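Local coordinates for tetratricopeptide TPR_2 repeat protein (PDB 5DJS), which joins tetratricopeptide-type helical repeats to a GT-B-type region of the glycosyl transferase family 41 and holds uridine-5'-diphosphate in a pocket there, at residues A[33-38]-A[43-48]; A[263-268]-A[513-518]; A[363-368]-A[404-409]. The protein carries 1 engineered substitution. One frame throughout, in Å; residues are numbered along the deposited sequence.

Interaction 1: residues A[33-38]-A[43-48]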
loop_
_atom_site.group_PDB
_atom_site.type_symbol
_atom_site.label_atom_id
_atom_site.label_comp_id
_atom_site.label_asym_id
_atom_site.label_seq_id
_atom_site.Cartn_x
_atom_site.Cartn_y
_atom_site.Cartn_z
ATOM N N TRP A 33 -3.818 29.432 -3.665
ATOM C CA TRP A 33 -5.014 30.253 -3.899
ATOM C C TRP A 33 -4.639 31.710 -4.144
ATOM O O TRP A 33 -5.207 32.340 -5.037
ATOM C CB TRP A 33 -6.047 30.139 -2.753
ATOM C CG TRP A 33 -6.807 28.825 -2.761
ATOM C CD1 TRP A 33 -6.818 27.883 -1.777
ATOM C CD2 TRP A 33 -7.638 28.308 -3.818
ATOM N NE1 TRP A 33 -7.609 26.812 -2.145
ATOM C CE2 TRP A 33 -8.124 27.047 -3.391
ATOM C CE3 TRP A 33 -8.024 28.789 -5.079
ATOM C CZ2 TRP A 33 -8.970 26.261 -4.178
ATOM C CZ3 TRP A 33 -8.865 28.004 -5.865
ATOM C CH2 TRP A 33 -9.331 26.752 -5.406
ATOM N N ARG A 34 -3.674 32.226 -3.374
ATOM C CA ARG A 34 -3.182 33.609 -3.550
ATOM C C ARG A 34 -2.615 33.868 -4.948
ATOM O O ARG A 34 -2.744 34.973 -5.466
ATOM C CB ARG A 34 -2.146 33.992 -2.471
ATOM C CG ARG A 34 -2.757 34.394 -1.134
ATOM C CD ARG A 34 -1.815 35.229 -0.273
ATOM N NE ARG A 34 -2.458 35.586 0.997
ATOM C CZ ARG A 34 -2.481 34.834 2.107
ATOM N NH1 ARG A 34 -1.874 33.645 2.173
ATOM N NH2 ARG A 34 -3.123 35.286 3.185
ATOM N N VAL A 35 -2.006 32.849 -5.551
ATOM C CA VAL A 35 -1.526 32.929 -6.932
ATOM C C VAL A 35 -2.695 32.982 -7.922
ATOM O O VAL A 35 -2.657 33.747 -8.888
ATOM C CB VAL A 35 -0.604 31.735 -7.277
ATOM C CG1 VAL A 35 -0.243 31.715 -8.765
ATOM C CG2 VAL A 35 0.666 31.785 -6.439
ATOM N N LEU A 36 -3.718 32.159 -7.696
ATOM C CA LEU A 36 -4.888 32.116 -8.581
ATOM C C LEU A 36 -5.804 33.342 -8.467
ATOM O O LEU A 36 -6.535 33.632 -9.413
ATOM C CB LEU A 36 -5.697 30.833 -8.357
ATOM C CG LEU A 36 -4.948 29.523 -8.634
ATOM C CD1 LEU A 36 -5.781 28.337 -8.192
ATOM C CD2 LEU A 36 -4.536 29.365 -10.092
ATOM N N GLN A 37 -5.776 34.043 -7.327
ATOM C CA GLN A 37 -6.475 35.333 -7.193
ATOM C C GLN A 37 -5.872 36.387 -8.120
ATOM O O GLN A 37 -6.598 37.206 -8.684
ATOM C CB GLN A 37 -6.425 35.860 -5.756
ATOM C CG GLN A 37 -7.222 35.042 -4.751
ATOM C CD GLN A 37 -6.940 35.451 -3.309
ATOM O OE1 GLN A 37 -6.619 36.614 -3.031
ATOM N NE2 GLN A 37 -7.059 34.500 -2.382
ATOM N N ILE A 38 -4.544 36.366 -8.250
ATOM C CA ILE A 38 -3.812 37.314 -9.088
ATOM C C ILE A 38 -3.845 36.851 -10.542
ATOM O O ILE A 38 -4.101 37.649 -11.443
ATOM C CB ILE A 38 -2.335 37.456 -8.636
ATOM C CG1 ILE A 38 -2.249 37.967 -7.187
ATOM C CG2 ILE A 38 -1.573 38.406 -9.561
ATOM C CD1 ILE A 38 -0.909 37.726 -6.516
ATOM N N SER A 43 -0.995 27.618 -14.444
ATOM C CA SER A 43 -1.045 26.156 -14.477
ATOM C C SER A 43 -0.176 25.472 -13.416
ATOM O O SER A 43 -0.474 24.355 -13.007
ATOM C CB SER A 43 -0.671 25.624 -15.864
ATOM O OG SER A 43 0.716 25.692 -16.099
ATOM N N GLU A 44 0.888 26.132 -12.975
ATOM C CA GLU A 44 1.750 25.578 -11.926
ATOM C C GLU A 44 1.030 25.478 -10.565
ATOM O O GLU A 44 1.293 24.563 -9.776
ATOM C CB GLU A 44 3.023 26.425 -11.788
ATOM C CG GLU A 44 4.183 25.710 -11.107
ATOM C CD GLU A 44 5.417 26.585 -10.950
ATOM O OE1 GLU A 44 5.603 27.536 -11.752
ATOM O OE2 GLU A 44 6.207 26.309 -10.023
ATOM N N ALA A 45 0.113 26.407 -10.323
ATOM C CA ALA A 45 -0.562 26.555 -9.044
ATOM C C ALA A 45 -1.835 25.709 -9.032
ATOM O O ALA A 45 -2.179 25.107 -8.011
ATOM C CB ALA A 45 -0.893 28.019 -8.802
ATOM N N LEU A 46 -2.544 25.706 -10.163
ATOM C CA LEU A 46 -3.594 24.723 -10.445
ATOM C C LEU A 46 -3.083 23.307 -10.210
ATOM O O LEU A 46 -3.701 22.540 -9.478
ATOM C CB LEU A 46 -4.083 24.846 -11.898
ATOM C CG LEU A 46 -5.344 25.652 -12.266
ATOM C CD1 LEU A 46 -6.020 26.379 -11.111
ATOM C CD2 LEU A 46 -5.036 26.624 -13.391
ATOM N N HIS A 47 -1.951 22.987 -10.832
ATOM C CA HIS A 47 -1.288 21.687 -10.661
ATOM C C HIS A 47 -0.957 21.316 -9.203
ATOM O O HIS A 47 -1.219 20.190 -8.779
ATOM C CB HIS A 47 0.000 21.641 -11.479
ATOM C CG HIS A 47 0.878 20.475 -11.145
ATOM N ND1 HIS A 47 0.535 19.181 -11.463
ATOM C CD2 HIS A 47 2.079 20.409 -10.520
ATOM C CE1 HIS A 47 1.490 18.366 -11.054
ATOM N NE2 HIS A 47 2.434 19.083 -10.473
ATOM N N LEU A 48 -0.374 22.251 -8.457
ATOM C CA LEU A 48 0.034 21.993 -7.074
ATOM C C LEU A 48 -1.166 21.797 -6.137
ATOM O O LEU A 48 -1.160 20.877 -5.304
ATOM C CB LEU A 48 0.945 23.117 -6.559
ATOM C CG LEU A 48 1.567 22.971 -5.161
ATOM C CD1 LEU A 48 2.193 21.599 -4.934
ATOM C CD2 LEU A 48 2.604 24.063 -4.944
#
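Val35 of helix 25-38 meets Ala45 of helix 43-56 where the two backbones come nearest, their CA atoms 6.8 Å apart. Its branch CG1 makes the touch, lying 3.8 Å from Ala45 CB; with CG1 anti to the backbone N (chi1 173°), this methyl is the one presented to the neighbouring helix. Val35 also rests on Leu12 of helix 5-21, which places it among three helices. One residue further, Leu36 reaches over with both ends of its fork: both methyls, CD1 and CD2, face the single methyl CD1 of Leu46, the two side chains crossing at a slant, and Leu36 CD2 also passes 4.1 Å from Ala45 CB. Leu46 starts from the flank of its helix and brings its end round to Leu36, while Leu65 and Leu72 of helix 59-72 touch it as well. The segments run at 144° to one another, their axes 9.1 Å apart, as antiparallel neighbours joined by a short turn, successive helices of the alpha-alpha stack typical of tetratricopeptide repeat proteins. No hydrogen bond or charge pair crosses between them, so the contact depends on the fit of aliphatic groups, with Ala45 offering only a methyl to Val35 and Leu36.

Interaction 2: residues A[263-268]-A[513-518]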
loop_
_atom_site.group_PDB
_atom_site.type_symbol
_atom_site.label_atom_id
_atom_site.label_comp_id
_atom_site.label_asym_id
_atom_site.label_seq_id
_atom_site.Cartn_x
_atom_site.Cartn_y
_atom_site.Cartn_z
ATOM N N VAL A 263 23.171 -7.495 2.261
ATOM C CA VAL A 263 21.875 -8.167 2.214
ATOM C C VAL A 263 20.801 -7.094 2.083
ATOM O O VAL A 263 20.660 -6.235 2.952
ATOM C CB VAL A 263 21.637 -9.021 3.475
ATOM C CG1 VAL A 263 20.241 -9.615 3.468
ATOM C CG2 VAL A 263 22.681 -10.129 3.574
ATOM N N GLN A 264 20.049 -7.147 0.991
ATOM C CA GLN A 264 19.015 -6.159 0.730
ATOM C C GLN A 264 17.691 -6.853 0.429
ATOM O O GLN A 264 17.623 -7.741 -0.441
ATOM C CB GLN A 264 19.454 -5.241 -0.402
ATOM C CG GLN A 264 20.731 -4.488 -0.057
ATOM C CD GLN A 264 20.996 -3.298 -0.948
ATOM O OE1 GLN A 264 21.343 -2.225 -0.457
ATOM N NE2 GLN A 264 20.842 -3.473 -2.262
ATOM N N VAL A 265 16.658 -6.421 1.159
ATOM C CA VAL A 265 15.379 -7.122 1.280
ATOM C C VAL A 265 14.215 -6.164 1.047
ATOM O O VAL A 265 14.215 -5.034 1.558
ATOM C CB VAL A 265 15.207 -7.676 2.711
ATOM C CG1 VAL A 265 13.876 -8.394 2.873
ATOM C CG2 VAL A 265 16.349 -8.603 3.087
ATOM N N THR A 266 13.205 -6.621 0.305
ATOM C CA THR A 266 11.932 -5.879 0.194
ATOM C C THR A 266 10.830 -6.681 0.910
ATOM O O THR A 266 10.701 -7.891 0.710
ATOM C CB THR A 266 11.587 -5.514 -1.280
ATOM O OG1 THR A 266 10.566 -4.507 -1.303
ATOM C CG2 THR A 266 11.151 -6.727 -2.118
ATOM N N TRP A 267 10.067 -6.006 1.764
ATOM C CA TRP A 267 9.082 -6.662 2.629
ATOM C C TRP A 267 7.980 -5.678 3.058
ATOM O O TRP A 267 8.239 -4.468 3.195
ATOM C CB TRP A 267 9.771 -7.248 3.878
ATOM C CG TRP A 267 8.800 -7.707 4.943
ATOM C CD1 TRP A 267 7.967 -8.789 4.885
ATOM C CD2 TRP A 267 8.554 -7.084 6.207
ATOM N NE1 TRP A 267 7.219 -8.878 6.034
ATOM C CE2 TRP A 267 7.561 -7.845 6.863
ATOM C CE3 TRP A 267 9.083 -5.963 6.856
ATOM C CZ2 TRP A 267 7.080 -7.515 8.126
ATOM C CZ3 TRP A 267 8.603 -5.629 8.121
ATOM C CH2 TRP A 267 7.610 -6.404 8.741
ATOM N N LEU A 268 6.764 -6.212 3.240
ATOM C CA LEU A 268 5.613 -5.512 3.840
ATOM C C LEU A 268 4.694 -4.843 2.819
ATOM O O LEU A 268 3.515 -5.146 2.775
ATOM C CB LEU A 268 6.040 -4.519 4.932
ATOM C CG LEU A 268 4.957 -3.908 5.807
ATOM C CD1 LEU A 268 4.494 -4.921 6.816
ATOM C CD2 LEU A 268 5.498 -2.715 6.557
ATOM N N ARG A 513 18.735 -14.165 9.459
ATOM C CA ARG A 513 19.938 -14.909 9.823
ATOM C C ARG A 513 20.405 -15.816 8.683
ATOM O O ARG A 513 21.597 -15.920 8.420
ATOM C CB ARG A 513 19.694 -15.729 11.107
ATOM C CG ARG A 513 20.926 -16.423 11.694
ATOM C CD ARG A 513 22.072 -15.473 12.042
ATOM N NE ARG A 513 21.691 -14.402 12.969
ATOM C CZ ARG A 513 22.535 -13.509 13.485
ATOM N NH1 ARG A 513 23.835 -13.534 13.179
ATOM N NH2 ARG A 513 22.078 -12.570 14.316
ATOM N N ARG A 514 19.463 -16.463 8.011
ATOM C CA ARG A 514 19.796 -17.397 6.944
ATOM C C ARG A 514 20.205 -16.665 5.665
ATOM O O ARG A 514 20.992 -17.188 4.881
ATOM C CB ARG A 514 18.649 -18.390 6.730
ATOM C CG ARG A 514 18.573 -19.405 7.878
ATOM C CD ARG A 514 17.188 -19.998 8.129
ATOM N NE ARG A 514 16.513 -20.356 6.887
ATOM C CZ ARG A 514 16.798 -21.417 6.127
ATOM N NH1 ARG A 514 17.766 -22.278 6.458
ATOM N NH2 ARG A 514 16.102 -21.619 5.008
ATOM N N MET A 515 19.684 -15.451 5.470
ATOM C CA MET A 515 20.190 -14.534 4.442
ATOM C C MET A 515 21.648 -14.162 4.720
ATOM O O MET A 515 22.476 -14.119 3.802
ATOM C CB MET A 515 19.389 -13.221 4.414
ATOM C CG MET A 515 17.952 -13.293 3.923
ATOM S SD MET A 515 17.087 -11.737 4.285
ATOM C CE MET A 515 15.407 -12.338 4.412
ATOM N N TRP A 516 21.931 -13.849 5.983
ATOM C CA TRP A 516 23.267 -13.447 6.416
ATOM C C TRP A 516 24.271 -14.603 6.367
ATOM O O TRP A 516 25.376 -14.430 5.854
ATOM C CB TRP A 516 23.224 -12.837 7.819
ATOM C CG TRP A 516 24.571 -12.465 8.333
ATOM C CD1 TRP A 516 25.295 -13.138 9.259
ATOM C CD2 TRP A 516 25.365 -11.340 7.938
ATOM N NE1 TRP A 516 26.493 -12.505 9.479
ATOM C CE2 TRP A 516 26.562 -11.396 8.682
ATOM C CE3 TRP A 516 25.183 -10.290 7.030
ATOM C CZ2 TRP A 516 27.574 -10.444 8.550
ATOM C CZ3 TRP A 516 26.196 -9.339 6.896
ATOM C CH2 TRP A 516 27.376 -9.424 7.657
ATOM N N ARG A 517 23.891 -15.769 6.890
ATOM C CA ARG A 517 24.746 -16.953 6.785
ATOM C C ARG A 517 25.151 -17.164 5.330
ATOM O O ARG A 517 26.334 -17.275 5.042
ATOM C CB ARG A 517 24.083 -18.227 7.355
ATOM C CG ARG A 517 24.790 -19.528 6.932
ATOM C CD ARG A 517 24.494 -20.748 7.799
ATOM N NE ARG A 517 23.074 -20.903 8.129
ATOM C CZ ARG A 517 22.493 -20.552 9.282
ATOM N NH1 ARG A 517 23.182 -20.002 10.289
ATOM N NH2 ARG A 517 21.184 -20.750 9.432
ATOM N N ASP A 518 24.166 -17.196 4.432
ATOM C CA ASP A 518 24.399 -17.421 2.991
ATOM C C ASP A 518 25.296 -16.370 2.320
ATOM O O ASP A 518 26.010 -16.692 1.372
ATOM C CB ASP A 518 23.069 -17.529 2.223
ATOM C CG ASP A 518 22.331 -18.839 2.492
ATOM O OD1 ASP A 518 22.532 -19.461 3.559
ATOM O OD2 ASP A 518 21.528 -19.243 1.629
#
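Strand 263-266 and the helical segment 513-518 run at 147° to each other, their axes 9.5 Å apart, and the backbones come nearest at Val263 and Trp516, with 6.9 Å between their CA atoms. Val263 meets Met515 and Trp516 together, one methyl to each side chain. Its CG1 lies 3.8 Å from Met515 CB and a little farther from the sulfur of the same residue. The other methyl, CG2, comes up to the edge of the Trp516 ring, near the ring plane, with 4.3 Å between Val263 CG2 and Trp516 CE3. Two residues along the strand, Val265 faces the same helix and sets its CG2 3.4 Å from Met515 SD. Met515 thus spans both valines: its chain, extended beyond CG (chi2 168°), leads away from the helix and crosses each valine at about a right angle, carrying the sulfur over to Val265.

Strand 263-266 is an inner strand of a six-stranded parallel sheet, between strands 240-243 and 281-285, in a region consistent with a Rossmann-like half of a GT-B fold. The long helix 479-521, close to the end of the chain, returns to this sheet although it follows the second six-stranded sheet in sequence, a crossing back of the C-terminal helix familiar from GT-B proteins. Tyr281 of strand 281-285 also touches Met515, and Ile240 of strand 240-243 touches both valines, which continues the apolar layer on either side. At the far side of the Trp516 indole, NE1 is hydrogen-bonded to the carbonyl O of Asp158, a bond that ties the ring to the chain leading into the sheet, while its six-membered ring meets Val263.

Interaction 3: residues A[363-368]-A[404-409]; sequences RLIATG and LATYND
Arg363 reaches from strand 361-365 to Asp409, in the segment 404-409, and more of its surface is buried here than that of any other residue in the contact. CG stands anti to the backbone N (chi1 -176°), and bends at chi2 and chi3 then bring the guanidinium to Asp409, the two side chains crossing at a slant. There NH2 lies 3.6 Å from Asp409 OD2, a long salt bridge. The carboxylate oxygen sits at the edge of the guanidinium, close to its plane, and the two flat groups are only 29° from coplanar. NH2 is as near Asp409 CB, also at 3.6 Å, so it touches the aliphatic part as well as the carboxylate. On the strand side, Arg363 NE has a weak, long ion pair with Glu393.

Thr406 supplies the next largest buried surface and meets Ile365, two residues along from Arg363. The methyl CD1 of Ile365 is 3.6 Å from Thr406 OG1, a van der Waals touch; the hydroxyl has its hydrogen bond with the carbonyl O of Leu403, three residues back. Ile365 itself lines the uridine-5'-diphosphate pocket, its side chain about 4 Å from the bound ligand, at the end of a strand of the second parallel sheet. Beside Thr406, the ring of Tyr407 meets that of Phe336, which also belongs to the pocket. The charged pair is long enough that its attraction is probably modest, whereas Ile365, which is buried, meets Thr406 by van der Waals contact alone, with no hydrogen bond across the segments.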
loop_
_atom_site.group_PDB
_atom_site.type_symbol
_atom_site.label_atom_id
_atom_site.label_comp_id
_atom_site.label_asym_id
_atom_site.label_seq_id
_atom_site.Cartn_x
_atom_site.Cartn_y
_atom_site.Cartn_z
ATOM N N ARG A 363 -21.836 -2.058 2.127
ATOM C CA ARG A 363 -21.302 -0.901 2.841
ATOM C C ARG A 363 -19.840 -0.663 2.456
ATOM O O ARG A 363 -18.964 -1.434 2.847
ATOM C CB ARG A 363 -21.398 -1.174 4.340
ATOM C CG ARG A 363 -20.973 -0.025 5.247
ATOM C CD ARG A 363 -22.155 0.797 5.730
ATOM N NE ARG A 363 -22.013 1.149 7.145
ATOM C CZ ARG A 363 -22.566 0.500 8.176
ATOM N NH1 ARG A 363 -23.347 -0.571 8.000
ATOM N NH2 ARG A 363 -22.333 0.937 9.413
ATOM N N LEU A 364 -19.579 0.399 1.696
ATOM C CA LEU A 364 -18.212 0.778 1.324
ATOM C C LEU A 364 -17.773 1.995 2.119
ATOM O O LEU A 364 -18.559 2.925 2.331
ATOM C CB LEU A 364 -18.105 1.075 -0.170
ATOM C CG LEU A 364 -18.678 0.045 -1.135
ATOM C CD1 LEU A 364 -18.441 0.492 -2.570
ATOM C CD2 LEU A 364 -18.071 -1.330 -0.902
ATOM N N ILE A 365 -16.524 1.975 2.573
ATOM C CA ILE A 365 -15.921 3.116 3.263
ATOM C C ILE A 365 -14.515 3.303 2.721
ATOM O O ILE A 365 -13.670 2.407 2.837
ATOM C CB ILE A 365 -15.834 2.912 4.787
ATOM C CG1 ILE A 365 -17.221 2.658 5.392
ATOM C CG2 ILE A 365 -15.217 4.143 5.441
ATOM C CD1 ILE A 365 -17.185 2.120 6.806
ATOM N N ALA A 366 -14.261 4.478 2.154
ATOM C CA ALA A 366 -12.996 4.765 1.472
ATOM C C ALA A 366 -12.846 6.265 1.206
ATOM O O ALA A 366 -13.802 7.040 1.330
ATOM C CB ALA A 366 -12.905 3.988 0.167
ATOM N N THR A 367 -11.639 6.662 0.829
ATOM C CA THR A 367 -11.340 8.055 0.527
ATOM C C THR A 367 -11.876 8.330 -0.855
ATOM O O THR A 367 -11.701 7.500 -1.745
ATOM C CB THR A 367 -9.832 8.297 0.495
ATOM O OG1 THR A 367 -9.251 7.369 -0.425
ATOM C CG2 THR A 367 -9.220 8.088 1.872
ATOM N N GLY A 368 -12.525 9.479 -1.028
ATOM C CA GLY A 368 -13.168 9.830 -2.293
ATOM C C GLY A 368 -14.676 9.750 -2.238
ATOM O O GLY A 368 -15.349 10.421 -3.018
ATOM N N LEU A 404 -12.755 0.673 12.717
ATOM C CA LEU A 404 -12.834 -0.624 13.399
ATOM C C LEU A 404 -14.218 -0.860 14.048
ATOM O O LEU A 404 -14.813 -1.935 13.907
ATOM C CB LEU A 404 -11.723 -0.738 14.460
ATOM C CG LEU A 404 -10.367 -1.421 14.187
ATOM C CD1 LEU A 404 -10.148 -1.844 12.747
ATOM C CD2 LEU A 404 -9.220 -0.544 14.671
ATOM N N ALA A 405 -14.727 0.161 14.734
ATOM C CA ALA A 405 -16.022 0.086 15.414
ATOM C C ALA A 405 -17.192 -0.182 14.458
ATOM O O ALA A 405 -18.132 -0.863 14.854
ATOM C CB ALA A 405 -16.277 1.351 16.237
ATOM N N THR A 406 -17.134 0.319 13.214
ATOM C CA THR A 406 -18.221 0.091 12.226
ATOM C C THR A 406 -18.248 -1.331 11.654
ATOM O O THR A 406 -19.168 -1.666 10.922
ATOM C CB THR A 406 -18.213 1.087 11.028
ATOM O OG1 THR A 406 -17.035 0.896 10.237
ATOM C CG2 THR A 406 -18.313 2.541 11.491
ATOM N N TYR A 407 -17.244 -2.153 11.949
ATOM C CA TYR A 407 -17.341 -3.592 11.653
ATOM C C TYR A 407 -18.409 -4.310 12.489
ATOM O O TYR A 407 -18.924 -5.353 12.069
ATOM C CB TYR A 407 -15.996 -4.299 11.836
ATOM C CG TYR A 407 -15.100 -4.238 10.625
ATOM C CD1 TYR A 407 -15.366 -5.018 9.501
ATOM C CD2 TYR A 407 -13.966 -3.416 10.606
ATOM C CE1 TYR A 407 -14.536 -4.981 8.393
ATOM C CE2 TYR A 407 -13.132 -3.368 9.494
ATOM C CZ TYR A 407 -13.423 -4.159 8.395
ATOM O OH TYR A 407 -12.608 -4.116 7.302
ATOM N N ASN A 408 -18.733 -3.754 13.660
ATOM C CA ASN A 408 -19.833 -4.265 14.491
ATOM C C ASN A 408 -21.174 -4.290 13.768
ATOM O O ASN A 408 -21.998 -5.167 14.047
ATOM C CB ASN A 408 -19.980 -3.448 15.781
ATOM C CG ASN A 408 -18.900 -3.765 16.803
ATOM O OD1 ASN A 408 -18.427 -4.896 16.887
ATOM N ND2 ASN A 408 -18.531 -2.772 17.610
ATOM N N ASP A 409 -21.373 -3.339 12.845
ATOM C CA ASP A 409 -22.569 -3.279 12.000
ATOM C C ASP A 409 -22.463 -4.064 10.681
ATOM O O ASP A 409 -23.360 -3.950 9.844
ATOM C CB ASP A 409 -22.918 -1.813 11.718
ATOM C CG ASP A 409 -23.056 -0.977 13.000
ATOM O OD1 ASP A 409 -23.369 -1.542 14.073
ATOM O OD2 ASP A 409 -22.848 0.252 12.935
#

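The three contacts are separate in space. Interaction 1 lies in the helical repeats, its centre 47 Å from that of interaction 2 and 35 Å from that of interaction 3. Interactions 2 and 3 belong to different six-stranded parallel sheets and lie on opposite sides of the chain's centre, 37 Å between centres and about 16 Å between nearest atoms. Along the chain, interaction 3 is nested within the loop closed by interaction 2, because helix 479-521 returns to the first sheet after the second has been built. Of the three, interaction 3 holds a residue of the uridine-5'-diphosphate pocket, Ile365; interaction 1 precedes both others in sequence.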